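Side-chain contacts in thermoresistant glucokinase (Janibacter sp. HTCC2649, PDB 4EUN), which probably phosphorylates gluconate at the expense of ATP, as a P-loop sugar kinase of the gluconokinase type: residues T114-L119 / E163-D168; S170-D175 / L188-I193; A62-E67 / W84-S89; P66-T71 / I76-E81. All blocks are in the same frame, centred on the assembly; numbering follows the deposited sequence.

Four contacts sample one P-loop kinase fold, a five-stranded parallel sheet of order 2-3-1-4-5 flanked by helices. Along the chain, contacts 3 and 4 come first, overlapping at Pro-66 and Glu-67; contact 1 follows, then contact 2. Contacts 3 and 4 have centres about 9 Å apart, use helices 66-73 and 80-99, and both touch the second subunit. Contacts 1 and 2, with centres about 15 Å apart, meet where Leu-165 packs on Gly-171 of strand 171-175, the outermost on that side of the chain's sheet. Contact 1 reaches contact 3 through Tyr-115 and Leu-87. Contacts 2 and 3 lie on opposite sides of the chain's centre, so the set spans the core from dimer-facing helices to the sheet edge.

Contact 1 of 4, residues T114-L119 / E163-D168; sequences TYRDVL and EALEPD
The carbonyl O of Glu-163 is gripped twice by the guanidinium of Arg-116. The sounder bond runs from NH1 of Arg-116 to O of Glu-163 (2.9 Å), bent to 140° at the hydrogen, with the acceptor some 23° out of the guanidinium plane. NH2 of Arg-116 adds a weak bond to that same O of Glu-163 and another weak one to O of Ala-164 (3.1 Å). The arginine leaves helix 113-119 with CG beside its backbone N, then bends at chi3 (-66°), which turns the guanidinium to the passing loop. Over one face of this flat group lies a methyl of Leu-165, whose CD2 is 3.7 Å from NE of Arg-116; the two side chains cross at about a right angle. A water joins the segments again, accepting from N of Thr-114 (3.0 Å) and donating to OE1 of Glu-163 (2.8 Å). That carboxylate oxygen also accepts from the backbone N of Arg-113, while NE of Arg-116 forms a salt bridge with Glu-169. Loop 163-168 is therefore fastened to the helix largely through backbone carbonyls, and the neighbouring Glu-169 probably helps to balance the arginine's charge and fix the guanidinium's rotation.

Contact 2 of 4, residues S170-D175 / L188-I193; sequences SGIVLD and LTWLDI
Strand 171-175 and the last turn of helix 180-191 come closest at Ile-172 and Trp-190, whose CA atoms are 8.0 Å apart. On the helix side Trp-190 alone makes the contact. Ile-172 lays its CG2 methyl over the five-membered ring of Trp-190, 3.4 Å from the ring centroid and only 7° off the normal, a clear CH-pi contact. The other branch of the isoleucine continues along the same ring system: CG1 of Ile-172 lies 3.7 Å from CE3 of Trp-190, and CD1 of Ile-172 reaches back to CB of Trp-190 (3.8 Å). Isoleucine and indole run antiparallel, each extending alongside the other's stem. Trp-190 has CG anti to its backbone N (chi1 -180°), which extends the indole from the helix to the strand. Its far end lies obliquely against Gly-171, CH2 of Trp-190 being 3.4 Å from CA of Gly-171, where no side chain intervenes. The hydroxyl of Ser-170 is close by, its OG 3.5 Å from CH2 of Trp-190, but its hydrogen bond is made with Asp-127. The helix stops at Leu-191, and Asp-192 leaves it with positive phi. Strand 171-175 is the outermost strand on its side of the sheet within the chain, bonded to strand 127-132; the indole lies between it and the end of helix 180-191, while Leu-191 of the same helix packs on helix 42-53.

Contact 3 of 4, residues A62-E67 / W84-S89; sequences AFHSPE and WPWLRS
His-64 and Trp-86 lie face to face in an aromatic stack that joins the turn before helix 66-73 to helix 80-99 of the P-loop kinase fold. The imidazole and the five-membered ring of the indole have centroids 3.5 Å apart and planes inclined by only 13°. NE2 of His-64 lies over the centre of the indole ring system, while CE1 of His-64 approaches CD2 of Trp-86 to 3.3 Å, so the imidazole covers the fusion bond between the two rings as well as the pyrrole part. The tryptophan swings out from its helix, its chi1 of 169° sending the ring away from its own backbone N and into the turn. Its NE1 bonds to O of Ala-60, a second hold that should limit rotation of the ring within the stack.

The neighbouring residue meets the same indole differently. The carbonyl carbon of Phe-63 sits at the indole's edge, near its plane, and CB of Phe-63 is 3.7 Å from CD1 of Trp-86. Face and edge of one tryptophan are thus used by consecutive residues. The phenyl ring of Phe-63 goes on to an edge-to-face pair with Trp-93 of its own chain, and this turn also serves the dimer: O of Ala-62 accepts from NE1 of Trp-93 of the second subunit, and O of His-64 from Arg-97 of that subunit. One turn along helix 80-99, Ser-89 closes the patch, its OG 3.8 Å from CB of Phe-63 and hydrogen-bonded back to O of Trp-86 at 2.8 Å.

Contact 4 of 4, residues P66-T71 / I76-E81; sequences PENIAT and IPLTDE
Thr-71 and Ile-76 meet through both backbone and side chain. N of Ile-76 donates to O of Thr-71 over 3.2 Å, fairly straight at 155°, with the donor tilted 26° from the carbonyl plane. Beside this bond the threonine methyl presses on the isoleucine: CG2 of Thr-71 lies 3.6 Å from CB of Ile-76, and the two side chains pass at a slant. CD1 of Ile-76 comes to 3.4 Å from O of Thr-71, so the oxygen takes the amide bond and also has a methyl beside it.

Nearer the start of the helix, Leu-78 spreads its two methyls on Asn-68. CD1 of Leu-78 reaches CB of Asn-68 and CD2 approaches OD1 of Asn-68, each at 4.0 Å. A looser apolar link, 4.2 Å from CG2 of Thr-71 to CD2 of Leu-78, ties the two patches together.

What sets the threonine is a bond within its own helix. Its methyl stands opposite the backbone N, which leaves OG1 to turn back along the helix and donate to O of Glu-67 at 2.9 Å, coming from above the carbonyl plane, while N of Thr-71 reaches that oxygen from its other face. The methyl is thereby left directed at Ile-76. Farther out, Leu-78 also packs on His-64, OG of Ser-65 bonds to N of Asn-68, and Ile-69 touches Arg-97 of the second subunit. The whole forms part of the connection between strand 56-59 and helix 80-99 of a P-loop kinase fold, with the short helix 66-73 packed on the segment that leads to the Thr-79 N-cap.

Contact 1 of 4, residues T114-L119 / E163-D168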
loop_
_atom_site.group_PDB
_atom_site.type_symbol
_atom_site.label_atom_id
_atom_site.label_comp_id
_atom_site.label_asym_id
_atom_site.label_seq_id
_atom_site.Cartn_x
_atom_site.Cartn_y
_atom_site.Cartn_z
ATOM N N THR A 114 1.994 12.494 -20.391
ATOM C CA THR A 114 3.246 13.120 -19.942
ATOM C C THR A 114 3.686 12.652 -18.550
ATOM O O THR A 114 4.885 12.600 -18.270
ATOM C CB THR A 114 3.157 14.651 -19.925
ATOM O OG1 THR A 114 2.039 15.051 -19.124
ATOM C CG2 THR A 114 2.999 15.203 -21.335
ATOM N N TYR A 115 2.727 12.350 -17.669
ATOM C CA TYR A 115 3.066 11.841 -16.339
ATOM C C TYR A 115 3.686 10.457 -16.462
ATOM O O TYR A 115 4.651 10.134 -15.758
ATOM C CB TYR A 115 1.834 11.722 -15.433
ATOM C CG TYR A 115 1.096 13.007 -15.137
ATOM C CD1 TYR A 115 1.562 14.243 -15.581
ATOM C CD2 TYR A 115 -0.083 12.981 -14.405
ATOM C CE1 TYR A 115 0.859 15.411 -15.307
ATOM C CE2 TYR A 115 -0.789 14.137 -14.136
ATOM C CZ TYR A 115 -0.310 15.348 -14.581
ATOM O OH TYR A 115 -1.018 16.512 -14.300
ATOM N N ARG A 116 3.101 9.628 -17.320
ATOM C CA ARG A 116 3.639 8.291 -17.544
ATOM C C ARG A 116 5.033 8.360 -18.156
ATOM O O ARG A 116 5.872 7.515 -17.853
ATOM C CB ARG A 116 2.671 7.437 -18.378
ATOM C CG ARG A 116 1.306 7.293 -17.695
ATOM C CD ARG A 116 0.388 6.278 -18.368
ATOM N NE ARG A 116 -0.042 6.659 -19.724
ATOM C CZ ARG A 116 -1.180 7.279 -20.016
ATOM N NH1 ARG A 116 -2.014 7.655 -19.058
ATOM N NH2 ARG A 116 -1.474 7.540 -21.279
ATOM N N ASP A 117 5.285 9.363 -18.999
ATOM C CA ASP A 117 6.638 9.581 -19.534
ATOM C C ASP A 117 7.658 9.778 -18.409
ATOM O O ASP A 117 8.764 9.218 -18.443
ATOM C CB ASP A 117 6.676 10.800 -20.467
ATOM C CG ASP A 117 5.932 10.578 -21.774
ATOM O OD1 ASP A 117 5.715 9.415 -22.169
ATOM O OD2 ASP A 117 5.576 11.586 -22.429
ATOM N N VAL A 118 7.290 10.562 -17.397
ATOM C CA VAL A 118 8.179 10.798 -16.259
ATOM C C VAL A 118 8.438 9.511 -15.466
ATOM O O VAL A 118 9.577 9.218 -15.101
ATOM C CB VAL A 118 7.628 11.891 -15.318
ATOM C CG1 VAL A 118 8.513 12.046 -14.093
ATOM C CG2 VAL A 118 7.507 13.213 -16.060
ATOM N N LEU A 119 7.389 8.726 -15.216
ATOM C CA LEU A 119 7.562 7.431 -14.548
ATOM C C LEU A 119 8.549 6.554 -15.321
ATOM O O LEU A 119 9.388 5.875 -14.723
ATOM C CB LEU A 119 6.214 6.711 -14.409
ATOM C CG LEU A 119 5.187 7.405 -13.508
ATOM C CD1 LEU A 119 3.888 6.614 -13.424
ATOM C CD2 LEU A 119 5.754 7.596 -12.112
ATOM N N GLU A 163 -5.713 10.083 -19.122
ATOM C CA GLU A 163 -5.565 9.990 -20.578
ATOM C C GLU A 163 -5.377 8.541 -21.013
ATOM O O GLU A 163 -4.592 7.810 -20.411
ATOM C CB GLU A 163 -4.391 10.857 -21.064
ATOM C CG GLU A 163 -4.646 12.354 -20.876
ATOM C CD GLU A 163 -3.482 13.243 -21.258
ATOM O OE1 GLU A 163 -2.422 12.743 -21.709
ATOM O OE2 GLU A 163 -3.627 14.477 -21.101
ATOM N N ALA A 164 -6.103 8.133 -22.053
ATOM C CA ALA A 164 -6.034 6.761 -22.558
ATOM C C ALA A 164 -4.600 6.332 -22.828
ATOM O O ALA A 164 -3.764 7.141 -23.266
ATOM C CB ALA A 164 -6.865 6.625 -23.831
ATOM N N LEU A 165 -4.303 5.063 -22.564
ATOM C CA LEU A 165 -3.012 4.521 -22.978
ATOM C C LEU A 165 -2.867 4.629 -24.499
ATOM O O LEU A 165 -3.812 4.369 -25.255
ATOM C CB LEU A 165 -2.849 3.072 -22.518
ATOM C CG LEU A 165 -2.665 2.897 -21.013
ATOM C CD1 LEU A 165 -2.908 1.458 -20.643
ATOM C CD2 LEU A 165 -1.267 3.321 -20.601
ATOM N N GLU A 166 -1.680 5.033 -24.935
ATOM C CA GLU A 166 -1.400 5.279 -26.346
ATOM C C GLU A 166 -0.590 4.112 -26.934
ATOM O O GLU A 166 0.022 3.344 -26.180
ATOM C CB GLU A 166 -0.701 6.646 -26.503
ATOM C CG GLU A 166 -1.552 7.793 -25.930
ATOM C CD GLU A 166 -0.888 9.169 -25.969
ATOM O OE1 GLU A 166 0.250 9.286 -26.464
ATOM O OE2 GLU A 166 -1.519 10.137 -25.485
ATOM N N PRO A 167 -0.611 3.955 -28.270
ATOM C CA PRO A 167 -0.019 2.773 -28.910
ATOM C C PRO A 167 1.425 2.446 -28.530
ATOM O O PRO A 167 1.768 1.261 -28.475
ATOM C CB PRO A 167 -0.091 3.120 -30.401
ATOM C CG PRO A 167 -1.321 3.950 -30.514
ATOM C CD PRO A 167 -1.402 4.750 -29.232
ATOM N N ASP A 168 2.255 3.454 -28.279
ATOM C CA ASP A 168 3.666 3.183 -28.007
ATOM C C ASP A 168 3.937 2.922 -26.521
ATOM O O ASP A 168 5.090 2.770 -26.112
ATOM C CB ASP A 168 4.553 4.315 -28.525
ATOM C CG ASP A 168 4.192 5.657 -27.930
ATOM O OD1 ASP A 168 3.037 5.824 -27.478
ATOM O OD2 ASP A 168 5.063 6.554 -27.924
HETATM O O HOH W 1 -0.097 14.232 -21.674
#

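Contact 2 of 4, residues S170-D175 / L188-I193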
loop_
_atom_site.group_PDB
_atom_site.type_symbol
_atom_site.label_atom_id
_atom_site.label_comp_id
_atom_site.label_asym_id
_atom_site.label_seq_id
_atom_site.Cartn_x
_atom_site.Cartn_y
_atom_site.Cartn_z
ATOM N N SER A 170 3.200 0.562 -22.933
ATOM C CA SER A 170 2.921 -0.821 -22.574
ATOM C C SER A 170 1.835 -0.831 -21.521
ATOM O O SER A 170 2.051 -0.398 -20.390
ATOM C CB SER A 170 4.170 -1.503 -22.029
ATOM O OG SER A 170 3.863 -2.784 -21.517
ATOM N N GLY A 171 0.653 -1.306 -21.888
ATOM C CA GLY A 171 -0.427 -1.361 -20.925
ATOM C C GLY A 171 -1.661 -2.060 -21.438
ATOM O O GLY A 171 -1.815 -2.251 -22.650
ATOM N N ILE A 172 -2.528 -2.459 -20.510
ATOM C CA ILE A 172 -3.854 -2.957 -20.868
ATOM C C ILE A 172 -4.931 -2.313 -20.000
ATOM O O ILE A 172 -4.656 -1.843 -18.895
ATOM C CB ILE A 172 -3.964 -4.480 -20.706
ATOM C CG1 ILE A 172 -3.564 -4.886 -19.291
ATOM C CG2 ILE A 172 -3.146 -5.196 -21.778
ATOM C CD1 ILE A 172 -4.035 -6.275 -18.902
ATOM N N VAL A 173 -6.157 -2.296 -20.518
ATOM C CA VAL A 173 -7.307 -1.796 -19.779
ATOM C C VAL A 173 -7.993 -2.923 -19.009
ATOM O O VAL A 173 -8.173 -4.027 -19.530
ATOM C CB VAL A 173 -8.320 -1.108 -20.731
ATOM C CG1 VAL A 173 -9.618 -0.790 -20.004
ATOM C CG2 VAL A 173 -7.724 0.157 -21.289
ATOM N N LEU A 174 -8.351 -2.641 -17.761
ATOM C CA LEU A 174 -9.106 -3.575 -16.929
ATOM C C LEU A 174 -10.451 -2.927 -16.599
ATOM O O LEU A 174 -10.501 -1.896 -15.910
ATOM C CB LEU A 174 -8.347 -3.885 -15.635
ATOM C CG LEU A 174 -6.924 -4.467 -15.711
ATOM C CD1 LEU A 174 -6.275 -4.579 -14.333
ATOM C CD2 LEU A 174 -6.929 -5.814 -16.414
ATOM N N ASP A 175 -11.536 -3.515 -17.097
ATOM C CA ASP A 175 -12.872 -2.971 -16.872
ATOM C C ASP A 175 -13.329 -3.306 -15.460
ATOM O O ASP A 175 -13.536 -4.477 -15.138
ATOM C CB ASP A 175 -13.848 -3.544 -17.913
ATOM C CG ASP A 175 -15.214 -2.888 -17.874
ATOM O OD1 ASP A 175 -15.647 -2.413 -16.801
ATOM O OD2 ASP A 175 -15.867 -2.849 -18.939
ATOM N N LEU A 188 -2.322 -10.877 -14.753
ATOM C CA LEU A 188 -1.228 -11.828 -14.584
ATOM C C LEU A 188 -0.868 -12.506 -15.905
ATOM O O LEU A 188 0.311 -12.718 -16.205
ATOM C CB LEU A 188 -1.593 -12.884 -13.531
ATOM C CG LEU A 188 -1.589 -12.431 -12.067
ATOM C CD1 LEU A 188 -2.169 -13.499 -11.149
ATOM C CD2 LEU A 188 -0.179 -12.076 -11.639
ATOM N N THR A 189 -1.886 -12.842 -16.693
ATOM C CA THR A 189 -1.666 -13.464 -17.994
ATOM C C THR A 189 -0.922 -12.496 -18.904
ATOM O O THR A 189 0.036 -12.871 -19.580
ATOM C CB THR A 189 -2.995 -13.885 -18.662
ATOM O OG1 THR A 189 -3.637 -14.893 -17.872
ATOM C CG2 THR A 189 -2.738 -14.444 -20.049
ATOM N N TRP A 190 -1.359 -11.242 -18.911
ATOM C CA TRP A 190 -0.730 -10.244 -19.756
ATOM C C TRP A 190 0.698 -9.892 -19.310
ATOM O O TRP A 190 1.616 -9.853 -20.131
ATOM C CB TRP A 190 -1.593 -8.986 -19.838
ATOM C CG TRP A 190 -0.966 -7.963 -20.701
ATOM C CD1 TRP A 190 -0.863 -7.992 -22.062
ATOM C CD2 TRP A 190 -0.319 -6.765 -20.270
ATOM N NE1 TRP A 190 -0.195 -6.876 -22.504
ATOM C CE2 TRP A 190 0.145 -6.104 -21.426
ATOM C CE3 TRP A 190 -0.089 -6.185 -19.021
ATOM C CZ2 TRP A 190 0.827 -4.887 -21.364
ATOM C CZ3 TRP A 190 0.582 -4.978 -18.961
ATOM C CH2 TRP A 190 1.038 -4.345 -20.124
ATOM N N LEU A 191 0.875 -9.636 -18.016
ATOM C CA LEU A 191 2.173 -9.234 -17.479
ATOM C C LEU A 191 3.237 -10.303 -17.692
ATOM O O LEU A 191 4.406 -9.990 -17.920
ATOM C CB LEU A 191 2.060 -8.926 -15.982
ATOM C CG LEU A 191 1.341 -7.634 -15.602
ATOM C CD1 LEU A 191 1.065 -7.599 -14.114
ATOM C CD2 LEU A 191 2.193 -6.446 -16.006
ATOM N N ASP A 192 2.817 -11.563 -17.600
ATOM C CA ASP A 192 3.706 -12.712 -17.740
ATOM C C ASP A 192 4.996 -12.538 -16.942
ATOM O O ASP A 192 6.097 -12.661 -17.479
ATOM C CB ASP A 192 4.013 -12.985 -19.212
ATOM C CG ASP A 192 4.685 -14.326 -19.422
ATOM O OD1 ASP A 192 4.518 -15.219 -18.563
ATOM O OD2 ASP A 192 5.386 -14.483 -20.441
ATOM N N ILE A 193 4.846 -12.230 -15.659
ATOM C CA ILE A 193 5.988 -12.042 -14.780
ATOM C C ILE A 193 6.723 -13.361 -14.676
ATOM O O ILE A 193 6.116 -14.390 -14.383
ATOM C CB ILE A 193 5.550 -11.603 -13.368
ATOM C CG1 ILE A 193 4.698 -10.327 -13.428
ATOM C CG2 ILE A 193 6.765 -11.411 -12.479
ATOM C CD1 ILE A 193 5.461 -9.094 -13.856
#

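Contact 3 of 4, residues A62-E67 / W84-S89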
loop_
_atom_site.group_PDB
_atom_site.type_symbol
_atom_site.label_atom_id
_atom_site.label_comp_id
_atom_site.label_asym_id
_atom_site.label_seq_id
_atom_site.Cartn_x
_atom_site.Cartn_y
_atom_site.Cartn_z
ATOM N N ALA A 62 1.406 7.876 -0.935
ATOM C CA ALA A 62 2.226 8.076 0.245
ATOM C C ALA A 62 3.458 8.912 -0.090
ATOM O O ALA A 62 4.069 9.503 0.798
ATOM C CB ALA A 62 2.639 6.727 0.848
ATOM N N PHE A 63 3.797 8.969 -1.374
ATOM C CA PHE A 63 4.946 9.740 -1.852
ATOM C C PHE A 63 4.609 11.216 -2.030
ATOM O O PHE A 63 5.511 12.031 -2.227
ATOM C CB PHE A 63 5.449 9.195 -3.190
ATOM C CG PHE A 63 6.101 7.843 -3.098
ATOM C CD1 PHE A 63 5.334 6.692 -2.962
ATOM C CD2 PHE A 63 7.480 7.722 -3.187
ATOM C CE1 PHE A 63 5.931 5.439 -2.901
ATOM C CE2 PHE A 63 8.087 6.471 -3.128
ATOM C CZ PHE A 63 7.312 5.331 -2.986
ATOM N N HIS A 64 3.321 11.557 -1.998
ATOM C CA HIS A 64 2.901 12.963 -2.074
ATOM C C HIS A 64 3.322 13.660 -0.789
ATOM O O HIS A 64 3.414 13.030 0.263
ATOM C CB HIS A 64 1.371 13.083 -2.200
ATOM C CG HIS A 64 0.865 13.200 -3.604
ATOM N ND1 HIS A 64 1.282 14.189 -4.463
ATOM C CD2 HIS A 64 -0.055 12.471 -4.284
ATOM C CE1 HIS A 64 0.650 14.063 -5.618
ATOM N NE2 HIS A 64 -0.168 13.029 -5.533
ATOM N N SER A 65 3.554 14.967 -0.865
ATOM C CA SER A 65 3.737 15.777 0.340
ATOM C C SER A 65 2.431 15.813 1.119
ATOM O O SER A 65 1.354 15.641 0.549
ATOM C CB SER A 65 4.139 17.212 -0.029
ATOM O OG SER A 65 3.097 17.889 -0.715
ATOM N N PRO A 66 2.516 16.027 2.435
ATOM C CA PRO A 66 1.296 16.111 3.242
ATOM C C PRO A 66 0.380 17.225 2.759
ATOM O O PRO A 66 -0.849 17.070 2.754
ATOM C CB PRO A 66 1.821 16.446 4.651
ATOM C CG PRO A 66 3.235 16.059 4.652
ATOM C CD PRO A 66 3.743 16.091 3.248
ATOM N N GLU A 67 0.972 18.342 2.355
ATOM C CA GLU A 67 0.188 19.477 1.892
ATOM C C GLU A 67 -0.589 19.144 0.624
ATOM O O GLU A 67 -1.742 19.546 0.478
ATOM C CB GLU A 67 1.083 20.690 1.667
ATOM C CG GLU A 67 0.354 21.815 0.959
ATOM C CD GLU A 67 1.085 23.135 1.022
ATOM O OE1 GLU A 67 1.113 23.828 -0.009
ATOM O OE2 GLU A 67 1.615 23.482 2.100
ATOM N N TRP A 84 4.812 17.105 -10.711
ATOM C CA TRP A 84 6.130 16.725 -11.232
ATOM C C TRP A 84 7.086 16.158 -10.167
ATOM O O TRP A 84 7.686 15.108 -10.400
ATOM C CB TRP A 84 6.822 17.847 -12.033
ATOM C CG TRP A 84 6.089 18.355 -13.253
ATOM C CD1 TRP A 84 5.818 19.664 -13.547
ATOM C CD2 TRP A 84 5.561 17.585 -14.349
ATOM N NE1 TRP A 84 5.153 19.755 -14.746
ATOM C CE2 TRP A 84 4.982 18.494 -15.258
ATOM C CE3 TRP A 84 5.515 16.218 -14.644
ATOM C CZ2 TRP A 84 4.363 18.080 -16.441
ATOM C CZ3 TRP A 84 4.906 15.814 -15.826
ATOM C CH2 TRP A 84 4.340 16.736 -16.702
ATOM N N PRO A 85 7.239 16.839 -9.005
ATOM C CA PRO A 85 8.178 16.274 -8.022
ATOM C C PRO A 85 7.729 14.913 -7.502
ATOM O O PRO A 85 8.579 14.060 -7.255
ATOM C CB PRO A 85 8.177 17.313 -6.891
ATOM C CG PRO A 85 7.785 18.601 -7.568
ATOM C CD PRO A 85 6.774 18.178 -8.593
ATOM N N TRP A 86 6.420 14.719 -7.365
ATOM C CA TRP A 86 5.843 13.447 -6.945
ATOM C C TRP A 86 6.142 12.332 -7.947
ATOM O O TRP A 86 6.622 11.260 -7.580
ATOM C CB TRP A 86 4.334 13.626 -6.750
ATOM C CG TRP A 86 3.532 12.362 -6.562
ATOM C CD1 TRP A 86 3.637 11.471 -5.531
ATOM C CD2 TRP A 86 2.465 11.888 -7.395
ATOM N NE1 TRP A 86 2.719 10.466 -5.685
ATOM C CE2 TRP A 86 1.984 10.694 -6.819
ATOM C CE3 TRP A 86 1.875 12.354 -8.575
ATOM C CZ2 TRP A 86 0.939 9.959 -7.383
ATOM C CZ3 TRP A 86 0.840 11.624 -9.138
ATOM C CH2 TRP A 86 0.383 10.436 -8.543
ATOM N N LEU A 87 5.873 12.594 -9.218
ATOM C CA LEU A 87 6.170 11.646 -10.280
ATOM C C LEU A 87 7.662 11.311 -10.351
ATOM O O LEU A 87 8.032 10.155 -10.574
ATOM C CB LEU A 87 5.684 12.213 -11.614
ATOM C CG LEU A 87 4.166 12.329 -11.668
ATOM C CD1 LEU A 87 3.780 13.274 -12.784
ATOM C CD2 LEU A 87 3.520 10.971 -11.913
ATOM N N ARG A 88 8.518 12.314 -10.175
ATOM C CA ARG A 88 9.958 12.058 -10.183
ATOM C C ARG A 88 10.378 11.195 -9.000
ATOM O O ARG A 88 11.274 10.372 -9.136
ATOM C CB ARG A 88 10.776 13.352 -10.214
ATOM C CG ARG A 88 10.859 13.995 -11.591
ATOM C CD ARG A 88 11.811 15.181 -11.568
ATOM N NE ARG A 88 11.335 16.229 -10.668
ATOM C CZ ARG A 88 10.762 17.356 -11.075
ATOM N NH1 ARG A 88 10.353 18.254 -10.188
ATOM N NH2 ARG A 88 10.609 17.591 -12.371
ATOM N N SER A 89 9.741 11.374 -7.852
ATOM C CA SER A 89 10.116 10.553 -6.692
ATOM C C SER A 89 9.685 9.107 -6.906
ATOM O O SER A 89 10.383 8.175 -6.484
ATOM C CB SER A 89 9.530 11.121 -5.400
ATOM O OG SER A 89 8.143 10.873 -5.321
#

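Contact 4 of 4, residues P66-T71 / I76-E81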
loop_
_atom_site.group_PDB
_atom_site.type_symbol
_atom_site.label_atom_id
_atom_site.label_comp_id
_atom_site.label_asym_id
_atom_site.label_seq_id
_atom_site.Cartn_x
_atom_site.Cartn_y
_atom_site.Cartn_z
ATOM N N PRO A 66 2.516 16.027 2.435
ATOM C CA PRO A 66 1.296 16.111 3.242
ATOM C C PRO A 66 0.380 17.225 2.759
ATOM O O PRO A 66 -0.849 17.070 2.754
ATOM C CB PRO A 66 1.821 16.446 4.651
ATOM C CG PRO A 66 3.235 16.059 4.652
ATOM C CD PRO A 66 3.743 16.091 3.248
ATOM N N GLU A 67 0.972 18.342 2.355
ATOM C CA GLU A 67 0.188 19.477 1.892
ATOM C C GLU A 67 -0.589 19.144 0.624
ATOM O O GLU A 67 -1.742 19.546 0.478
ATOM C CB GLU A 67 1.083 20.690 1.667
ATOM C CG GLU A 67 0.354 21.815 0.959
ATOM C CD GLU A 67 1.085 23.135 1.022
ATOM O OE1 GLU A 67 1.113 23.828 -0.009
ATOM O OE2 GLU A 67 1.615 23.482 2.100
ATOM N N ASN A 68 0.026 18.407 -0.293
ATOM C CA ASN A 68 -0.691 18.015 -1.507
ATOM C C ASN A 68 -1.858 17.074 -1.205
ATOM O O ASN A 68 -2.924 17.188 -1.812
ATOM C CB ASN A 68 0.251 17.423 -2.560
ATOM C CG ASN A 68 1.009 18.504 -3.334
ATOM O OD1 ASN A 68 0.671 19.684 -3.259
ATOM N ND2 ASN A 68 2.026 18.097 -4.081
ATOM N N ILE A 69 -1.668 16.152 -0.265
ATOM C CA ILE A 69 -2.774 15.307 0.177
ATOM C C ILE A 69 -3.896 16.162 0.762
ATOM O O ILE A 69 -5.064 15.995 0.410
ATOM C CB ILE A 69 -2.340 14.265 1.240
ATOM C CG1 ILE A 69 -1.330 13.274 0.652
ATOM C CG2 ILE A 69 -3.562 13.529 1.780
ATOM C CD1 ILE A 69 -1.823 12.541 -0.604
ATOM N N ALA A 70 -3.545 17.077 1.662
ATOM C CA ALA A 70 -4.551 17.951 2.281
ATOM C C ALA A 70 -5.304 18.810 1.264
ATOM O O ALA A 70 -6.514 19.007 1.401
ATOM C CB ALA A 70 -3.911 18.817 3.346
ATOM N N THR A 71 -4.584 19.319 0.265
ATOM C CA THR A 71 -5.175 20.166 -0.780
ATOM C C THR A 71 -6.232 19.380 -1.542
ATOM O O THR A 71 -7.344 19.867 -1.759
ATOM C CB THR A 71 -4.087 20.680 -1.738
ATOM O OG1 THR A 71 -3.190 21.528 -1.009
ATOM C CG2 THR A 71 -4.702 21.480 -2.877
ATOM N N ILE A 76 -9.567 20.348 -4.044
ATOM C CA ILE A 76 -8.840 21.147 -5.033
ATOM C C ILE A 76 -7.946 20.226 -5.843
ATOM O O ILE A 76 -7.091 19.550 -5.281
ATOM C CB ILE A 76 -7.934 22.185 -4.369
ATOM C CG1 ILE A 76 -8.739 23.153 -3.507
ATOM C CG2 ILE A 76 -7.116 22.920 -5.402
ATOM C CD1 ILE A 76 -8.377 23.058 -2.066
ATOM N N PRO A 77 -8.148 20.172 -7.167
ATOM C CA PRO A 77 -7.285 19.324 -7.998
ATOM C C PRO A 77 -5.851 19.855 -8.068
ATOM O O PRO A 77 -5.649 21.071 -8.132
ATOM C CB PRO A 77 -7.928 19.418 -9.391
ATOM C CG PRO A 77 -9.332 19.878 -9.153
ATOM C CD PRO A 77 -9.269 20.753 -7.930
ATOM N N LEU A 78 -4.869 18.956 -8.068
ATOM C CA LEU A 78 -3.484 19.365 -8.255
ATOM C C LEU A 78 -3.248 19.747 -9.718
ATOM O O LEU A 78 -4.022 19.365 -10.601
ATOM C CB LEU A 78 -2.538 18.236 -7.839
ATOM C CG LEU A 78 -2.687 17.736 -6.404
ATOM C CD1 LEU A 78 -1.616 16.708 -6.080
ATOM C CD2 LEU A 78 -2.626 18.892 -5.409
ATOM N N THR A 79 -2.186 20.510 -9.964
ATOM C CA THR A 79 -1.781 20.884 -11.316
ATOM C C THR A 79 -0.624 20.007 -11.761
ATOM O O THR A 79 -0.099 19.219 -10.967
ATOM C CB THR A 79 -1.287 22.342 -11.367
ATOM O OG1 THR A 79 -0.122 22.469 -10.540
ATOM C CG2 THR A 79 -2.359 23.292 -10.881
ATOM N N ASP A 80 -0.210 20.156 -13.017
ATOM C CA ASP A 80 0.997 19.491 -13.502
ATOM C C ASP A 80 2.180 19.856 -12.615
ATOM O O ASP A 80 2.973 18.991 -12.251
ATOM C CB ASP A 80 1.330 19.918 -14.935
ATOM C CG ASP A 80 0.417 19.294 -15.978
ATOM O OD1 ASP A 80 -0.525 18.567 -15.617
ATOM O OD2 ASP A 80 0.645 19.563 -17.178
ATOM N N GLU A 81 2.299 21.142 -12.284
ATOM C CA GLU A 81 3.403 21.632 -11.462
ATOM C C GLU A 81 3.444 20.959 -10.087
ATOM O O GLU A 81 4.526 20.629 -9.580
ATOM C CB GLU A 81 3.331 23.151 -11.296
ATOM C CG GLU A 81 4.431 23.722 -10.412
ATOM C CD GLU A 81 4.519 25.232 -10.486
ATOM O OE1 GLU A 81 3.558 25.863 -10.975
ATOM O OE2 GLU A 81 5.554 25.789 -10.058
#